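Local coordinates for protein ZmpA Glycopeptidase (Clostridium perfringens, PDB 6XSX) that is a glycopeptidase, probably cleaving the protein backbone of glycosylated substrates, seen here as the catalytic module of an M60-family metalloprotease, at residues A[52-57]-A[143-148]; A[175-180]-A[190-195]. All blocks are in the same frame, centred on the assembly; numbering follows the deposited sequence.

Interaction 1 (A[52-57]-A[143-148]); sequences GYAVKS and INYPNY
Gly-52 receives the backbone of Tyr-145 where two antiparallel strands, 49-56 and 143-149, lie edge to edge in the large mixed sheet. Its carbonyl O accepts from Tyr-145 N at 3.1 Å and also meets the CA-H of Asn-144. The positive phi of Gly-52, 81°, is easily reached by a residue without a side chain. Tyr-145 carries its CG between its own N and carbonyl carbon (chi1 79°), and this sets the CD1/CE1 edge of its ring along the backbone of Gly-52 and Tyr-53, with Tyr-145 CD1 3.4 Å from Gly-52 C. At the far end of the ring, water 1 accepts from Gly-52 N and donates to Tyr-145 OH at 2.7 Å; lying in the plane of the ring at its edge, this water links the two residues. Tyr-145 OH is also hydrogen-bonded to Asp-180 OD2.

Tyr-53 pairs with Asn-144 as a non-hydrogen-bonded position, so the strands draw to 4.7 Å between their CA atoms. The two side chains run side by side in the same direction, ring and amide planes 49° apart, and Tyr-53 CE1 lies 4.0 Å from Asn-144 OD1.

Ala-54 supplies the hydrogen-bonded pair with Ile-143. Ala-54 N reaches Ile-143 O in a short, straight bond of 2.6 Å, and Ile-143 N returns one to Ala-54 O. On the face shared by these two side chains, Ile-143 CD1 folds back to 3.3 Å from Ala-54 O, while Ala-54 CB packs against Tyr-145 CB.

Beyond Ala-54 the first strand makes no further contact with 143-148, and Lys-56 forms a salt bridge with Asp-172. Strand 117-123 bonds to the other edge of strand 49-56, through Leu-120 and Gly-118. Tyr-145 rests on Tyr-165 of helix 155-171, which packs against this part of the sheet.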
loop_
_atom_site.group_PDB
_atom_site.type_symbol
_atom_site.label_atom_id
_atom_site.label_comp_id
_atom_site.label_asym_id
_atom_site.label_seq_id
_atom_site.Cartn_x
_atom_site.Cartn_y
_atom_site.Cartn_z
ATOM N N GLY A 52 -3.582 21.951 16.481
ATOM C CA GLY A 52 -2.752 21.775 17.664
ATOM C C GLY A 52 -3.543 21.849 18.973
ATOM O O GLY A 52 -2.935 21.894 20.049
ATOM N N TYR A 53 -4.886 21.827 18.877
ATOM C CA TYR A 53 -5.740 21.936 20.049
ATOM C C TYR A 53 -6.368 20.601 20.437
ATOM O O TYR A 53 -6.852 19.856 19.583
ATOM C CB TYR A 53 -6.865 22.950 19.842
ATOM C CG TYR A 53 -6.388 24.377 19.741
ATOM C CD1 TYR A 53 -5.614 24.949 20.746
ATOM C CD2 TYR A 53 -6.707 25.151 18.637
ATOM C CE1 TYR A 53 -5.161 26.258 20.649
ATOM C CE2 TYR A 53 -6.264 26.461 18.527
ATOM C CZ TYR A 53 -5.484 27.012 19.529
ATOM O OH TYR A 53 -5.053 28.301 19.424
ATOM N N ALA A 54 -6.387 20.361 21.754
ATOM C CA ALA A 54 -7.061 19.237 22.380
ATOM C C ALA A 54 -8.286 19.743 23.134
ATOM O O ALA A 54 -8.275 20.854 23.656
ATOM C CB ALA A 54 -6.125 18.521 23.323
ATOM N N VAL A 55 -9.320 18.897 23.195
ATOM C CA VAL A 55 -10.529 19.195 23.945
ATOM C C VAL A 55 -11.011 17.925 24.645
ATOM O O VAL A 55 -10.661 16.813 24.242
ATOM C CB VAL A 55 -11.626 19.776 23.025
ATOM C CG1 VAL A 55 -11.321 21.212 22.614
ATOM C CG2 VAL A 55 -11.847 18.903 21.795
ATOM N N LYS A 56 -11.818 18.127 25.695
ATOM C CA LYS A 56 -12.555 17.085 26.385
ATOM C C LYS A 56 -13.991 17.089 25.874
ATOM O O LYS A 56 -14.567 18.157 25.679
ATOM C CB LYS A 56 -12.595 17.384 27.889
ATOM C CG LYS A 56 -11.242 17.450 28.575
ATOM C CD LYS A 56 -11.323 17.828 30.035
ATOM C CE LYS A 56 -9.941 17.971 30.644
ATOM N NZ LYS A 56 -9.998 18.113 32.118
ATOM N N SER A 57 -14.572 15.889 25.698
ATOM C CA SER A 57 -15.986 15.778 25.379
ATOM C C SER A 57 -16.789 16.560 26.417
ATOM O O SER A 57 -16.498 16.475 27.604
ATOM C CB SER A 57 -16.428 14.329 25.287
ATOM O OG SER A 57 -15.980 13.738 24.059
ATOM N N ILE A 143 -6.851 23.294 24.777
ATOM C CA ILE A 143 -5.529 23.048 25.341
ATOM C C ILE A 143 -4.609 22.636 24.195
ATOM O O ILE A 143 -5.033 21.892 23.322
ATOM C CB ILE A 143 -5.614 21.916 26.394
ATOM C CG1 ILE A 143 -6.756 22.129 27.394
ATOM C CG2 ILE A 143 -4.282 21.701 27.096
ATOM C CD1 ILE A 143 -8.122 21.681 26.885
ATOM N N ASN A 144 -3.344 23.075 24.230
ATOM C CA ASN A 144 -2.349 22.642 23.259
ATOM C C ASN A 144 -1.934 21.202 23.539
ATOM O O ASN A 144 -1.623 20.861 24.677
ATOM C CB ASN A 144 -1.108 23.533 23.269
ATOM C CG ASN A 144 -1.436 24.964 22.913
ATOM O OD1 ASN A 144 -1.398 25.337 21.746
ATOM N ND2 ASN A 144 -1.796 25.759 23.908
ATOM N N TYR A 145 -1.953 20.360 22.499
ATOM C CA TYR A 145 -1.422 19.009 22.604
ATOM C C TYR A 145 -0.174 18.930 21.730
ATOM O O TYR A 145 -0.050 19.703 20.786
ATOM C CB TYR A 145 -2.474 17.959 22.214
ATOM C CG TYR A 145 -2.674 17.785 20.730
ATOM C CD1 TYR A 145 -3.564 18.597 20.044
ATOM C CD2 TYR A 145 -1.990 16.815 20.004
ATOM C CE1 TYR A 145 -3.758 18.469 18.677
ATOM C CE2 TYR A 145 -2.157 16.689 18.629
ATOM C CZ TYR A 145 -3.047 17.520 17.964
ATOM O OH TYR A 145 -3.278 17.416 16.622
ATOM N N PRO A 146 0.778 18.004 21.983
ATOM C CA PRO A 146 2.023 17.964 21.212
ATOM C C PRO A 146 1.852 17.413 19.799
ATOM O O PRO A 146 1.189 16.398 19.573
ATOM C CB PRO A 146 2.955 17.062 22.024
ATOM C CG PRO A 146 2.012 16.194 22.846
ATOM C CD PRO A 146 0.738 16.997 23.048
ATOM N N ASN A 147 2.455 18.126 18.852
ATOM C CA ASN A 147 2.301 17.826 17.442
ATOM C C ASN A 147 3.529 18.368 16.722
ATOM O O ASN A 147 4.086 19.375 17.143
ATOM C CB ASN A 147 1.018 18.447 16.863
ATOM C CG ASN A 147 1.033 19.959 16.921
ATOM O OD1 ASN A 147 0.756 20.560 17.962
ATOM N ND2 ASN A 147 1.411 20.583 15.822
ATOM N N TYR A 148 3.938 17.690 15.647
ATOM C CA TYR A 148 5.009 18.176 14.797
ATOM C C TYR A 148 4.429 18.488 13.424
ATOM O O TYR A 148 3.754 17.644 12.832
ATOM C CB TYR A 148 6.114 17.123 14.668
ATOM C CG TYR A 148 7.197 17.479 13.684
ATOM C CD1 TYR A 148 8.367 18.099 14.106
ATOM C CD2 TYR A 148 7.058 17.195 12.330
ATOM C CE1 TYR A 148 9.371 18.420 13.207
ATOM C CE2 TYR A 148 8.057 17.504 11.419
ATOM C CZ TYR A 148 9.212 18.128 11.861
ATOM O OH TYR A 148 10.195 18.449 10.970
HETATM O O HOH W 1 -4.461 19.497 15.335
HETATM O O HOH W 2 -0.288 22.657 20.411
#

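Interaction 2 (A[175-180]-A[190-195]); sequences LPDVFD and VTATYA
Asp-177 accepts hydrogen bonds from the first turn of helix 192-202, beside a beta hairpin of strands 179-182 and 186-190 whose second strand runs straight into that helix. Of all residues here it has the most surface buried by the contact. The extended first torsion of Asp-177 (chi1 -170°, CG opposite the backbone N) carries the carboxylate to the helix end, where it crosses the Thr-193 side chain at about a right angle. Asp-177 OD1 accepts from Thr-193 N at 3.0 Å (158° at the hydrogen) and more weakly from Ala-192 N, bent to 120°; Asp-177 OD2 takes the Thr-193 hydroxyl, OG1, at 2.7 Å. The bonds from Thr-193 both use syn lone pairs, so one residue grips both oxygens and fixes the rotation of the group. A negative charge at a helix N-terminus would probably be stabilised by the helix dipole.

Phe-179 and Val-190 form the antiparallel hydrogen-bonded pair of the hairpin. Phe-179 N lies 2.8 Å from Val-190 O, and Val-190 N bonds to Phe-179 O at 3.1 Å. Their side chains share one face of the sheet, where Val-190 CG2 sits at the edge of the Phe-179 ring. The Phe-179 side chain also touches Val-158 of helix 155-171.

Thr-191 joins strand to helix at the N-cap position, its hydroxyl also bonded to Gln-267; Thr-191 OG1 accepts from Tyr-194 N at 3.1 Å. One turn into the helix, the methyl CB of Ala-195 packs 3.7 Å from Phe-179 CD2.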
loop_
_atom_site.group_PDB
_atom_site.type_symbol
_atom_site.label_atom_id
_atom_site.label_comp_id
_atom_site.label_asym_id
_atom_site.label_seq_id
_atom_site.Cartn_x
_atom_site.Cartn_y
_atom_site.Cartn_z
ATOM N N LEU A 175 -7.678 14.466 29.913
ATOM C CA LEU A 175 -7.107 14.963 28.662
ATOM C C LEU A 175 -6.832 13.798 27.709
ATOM O O LEU A 175 -6.564 12.692 28.162
ATOM C CB LEU A 175 -5.794 15.703 28.949
ATOM C CG LEU A 175 -5.921 17.098 29.556
ATOM C CD1 LEU A 175 -4.551 17.610 29.976
ATOM C CD2 LEU A 175 -6.557 18.071 28.572
ATOM N N PRO A 176 -6.832 13.996 26.363
ATOM C CA PRO A 176 -6.519 12.904 25.438
ATOM C C PRO A 176 -5.018 12.601 25.445
ATOM O O PRO A 176 -4.198 13.517 25.451
ATOM C CB PRO A 176 -6.931 13.488 24.080
ATOM C CG PRO A 176 -6.649 14.962 24.237
ATOM C CD PRO A 176 -7.061 15.276 25.668
ATOM N N ASP A 177 -4.673 11.306 25.455
ATOM C CA ASP A 177 -3.297 10.860 25.294
ATOM C C ASP A 177 -3.002 10.817 23.793
ATOM O O ASP A 177 -3.347 9.842 23.127
ATOM C CB ASP A 177 -3.077 9.495 25.970
ATOM C CG ASP A 177 -1.617 9.051 26.065
ATOM O OD1 ASP A 177 -0.738 9.747 25.503
ATOM O OD2 ASP A 177 -1.362 7.999 26.696
ATOM N N VAL A 178 -2.380 11.876 23.264
ATOM C CA VAL A 178 -2.292 12.034 21.818
ATOM C C VAL A 178 -1.017 12.778 21.428
ATOM O O VAL A 178 -0.667 13.767 22.072
ATOM C CB VAL A 178 -3.526 12.754 21.230
ATOM C CG1 VAL A 178 -3.744 14.134 21.841
ATOM C CG2 VAL A 178 -3.439 12.878 19.717
ATOM N N PHE A 179 -0.389 12.317 20.329
ATOM C CA PHE A 179 0.655 13.045 19.617
ATOM C C PHE A 179 0.458 12.879 18.113
ATOM O O PHE A 179 0.265 11.755 17.635
ATOM C CB PHE A 179 2.042 12.544 20.033
ATOM C CG PHE A 179 3.178 13.139 19.245
ATOM C CD1 PHE A 179 3.604 14.440 19.480
ATOM C CD2 PHE A 179 3.818 12.404 18.259
ATOM C CE1 PHE A 179 4.645 14.991 18.743
ATOM C CE2 PHE A 179 4.851 12.955 17.516
ATOM C CZ PHE A 179 5.273 14.244 17.767
ATOM N N ASP A 180 0.512 13.998 17.371
ATOM C CA ASP A 180 0.308 13.963 15.926
ATOM C C ASP A 180 1.572 14.402 15.199
ATOM O O ASP A 180 2.196 15.379 15.600
ATOM C CB ASP A 180 -0.850 14.861 15.474
ATOM C CG ASP A 180 -2.241 14.280 15.691
ATOM O OD1 ASP A 180 -2.349 13.053 15.851
ATOM O OD2 ASP A 180 -3.216 15.059 15.684
ATOM N N VAL A 190 -0.928 8.946 17.155
ATOM C CA VAL A 190 -0.604 7.952 18.172
ATOM C C VAL A 190 -0.818 8.585 19.549
ATOM O O VAL A 190 -1.258 9.730 19.634
ATOM C CB VAL A 190 0.857 7.465 18.048
ATOM C CG1 VAL A 190 1.106 6.623 16.803
ATOM C CG2 VAL A 190 1.849 8.622 18.136
ATOM N N THR A 191 -0.496 7.846 20.625
ATOM C CA THR A 191 -0.551 8.421 21.967
ATOM C C THR A 191 0.738 9.186 22.256
ATOM O O THR A 191 1.801 8.848 21.732
ATOM C CB THR A 191 -0.732 7.373 23.079
ATOM O OG1 THR A 191 0.422 6.533 23.184
ATOM C CG2 THR A 191 -1.986 6.536 22.948
ATOM N N ALA A 192 0.635 10.185 23.142
ATOM C CA ALA A 192 1.777 10.988 23.564
ATOM C C ALA A 192 2.755 10.144 24.387
ATOM O O ALA A 192 3.969 10.275 24.235
ATOM C CB ALA A 192 1.309 12.201 24.332
ATOM N N THR A 193 2.210 9.287 25.255
ATOM C CA THR A 193 3.002 8.485 26.174
ATOM C C THR A 193 3.877 7.504 25.396
ATOM O O THR A 193 5.062 7.342 25.704
ATOM C CB THR A 193 2.126 7.796 27.230
ATOM O OG1 THR A 193 1.161 7.030 26.517
ATOM C CG2 THR A 193 1.409 8.770 28.143
ATOM N N TYR A 194 3.290 6.874 24.371
ATOM C CA TYR A 194 4.038 5.949 23.534
ATOM C C TYR A 194 5.059 6.706 22.683
ATOM O O TYR A 194 6.221 6.306 22.604
ATOM C CB TYR A 194 3.094 5.095 22.682
ATOM C CG TYR A 194 3.806 4.007 21.921
ATOM C CD1 TYR A 194 4.614 4.310 20.834
ATOM C CD2 TYR A 194 3.689 2.680 22.298
ATOM C CE1 TYR A 194 5.285 3.321 20.139
ATOM C CE2 TYR A 194 4.349 1.677 21.606
ATOM C CZ TYR A 194 5.148 2.001 20.522
ATOM O OH TYR A 194 5.813 1.023 19.835
ATOM N N ALA A 195 4.620 7.797 22.043
ATOM C CA ALA A 195 5.492 8.572 21.173
ATOM C C ALA A 195 6.756 8.998 21.918
ATOM O O ALA A 195 7.855 8.885 21.382
ATOM C CB ALA A 195 4.756 9.767 20.616
#

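How the interactions relate
Interactions 1 and 2 follow one another along the chain, and their centres are about 10 Å apart. They share the mixed sheet, in which strands 143-149 and 179-182 run side by side: Tyr-148 N lies 2.9 Å from Asp-180 O, a probable backbone hydrogen bond. The hydroxyl of Tyr-145 also joins them, with Tyr-145 OH 2.5 Å from Asp-180 OD2. Pro-146 O packs 3.1 Å from Phe-179 CD1, the ring that also packs on Ala-195. Neither contact includes helix 277-286, which bears an HExxH pattern consistent with the zinc site of such metalloproteases, though no metal is bound to it in the model; both are structural packing within the M60 domain.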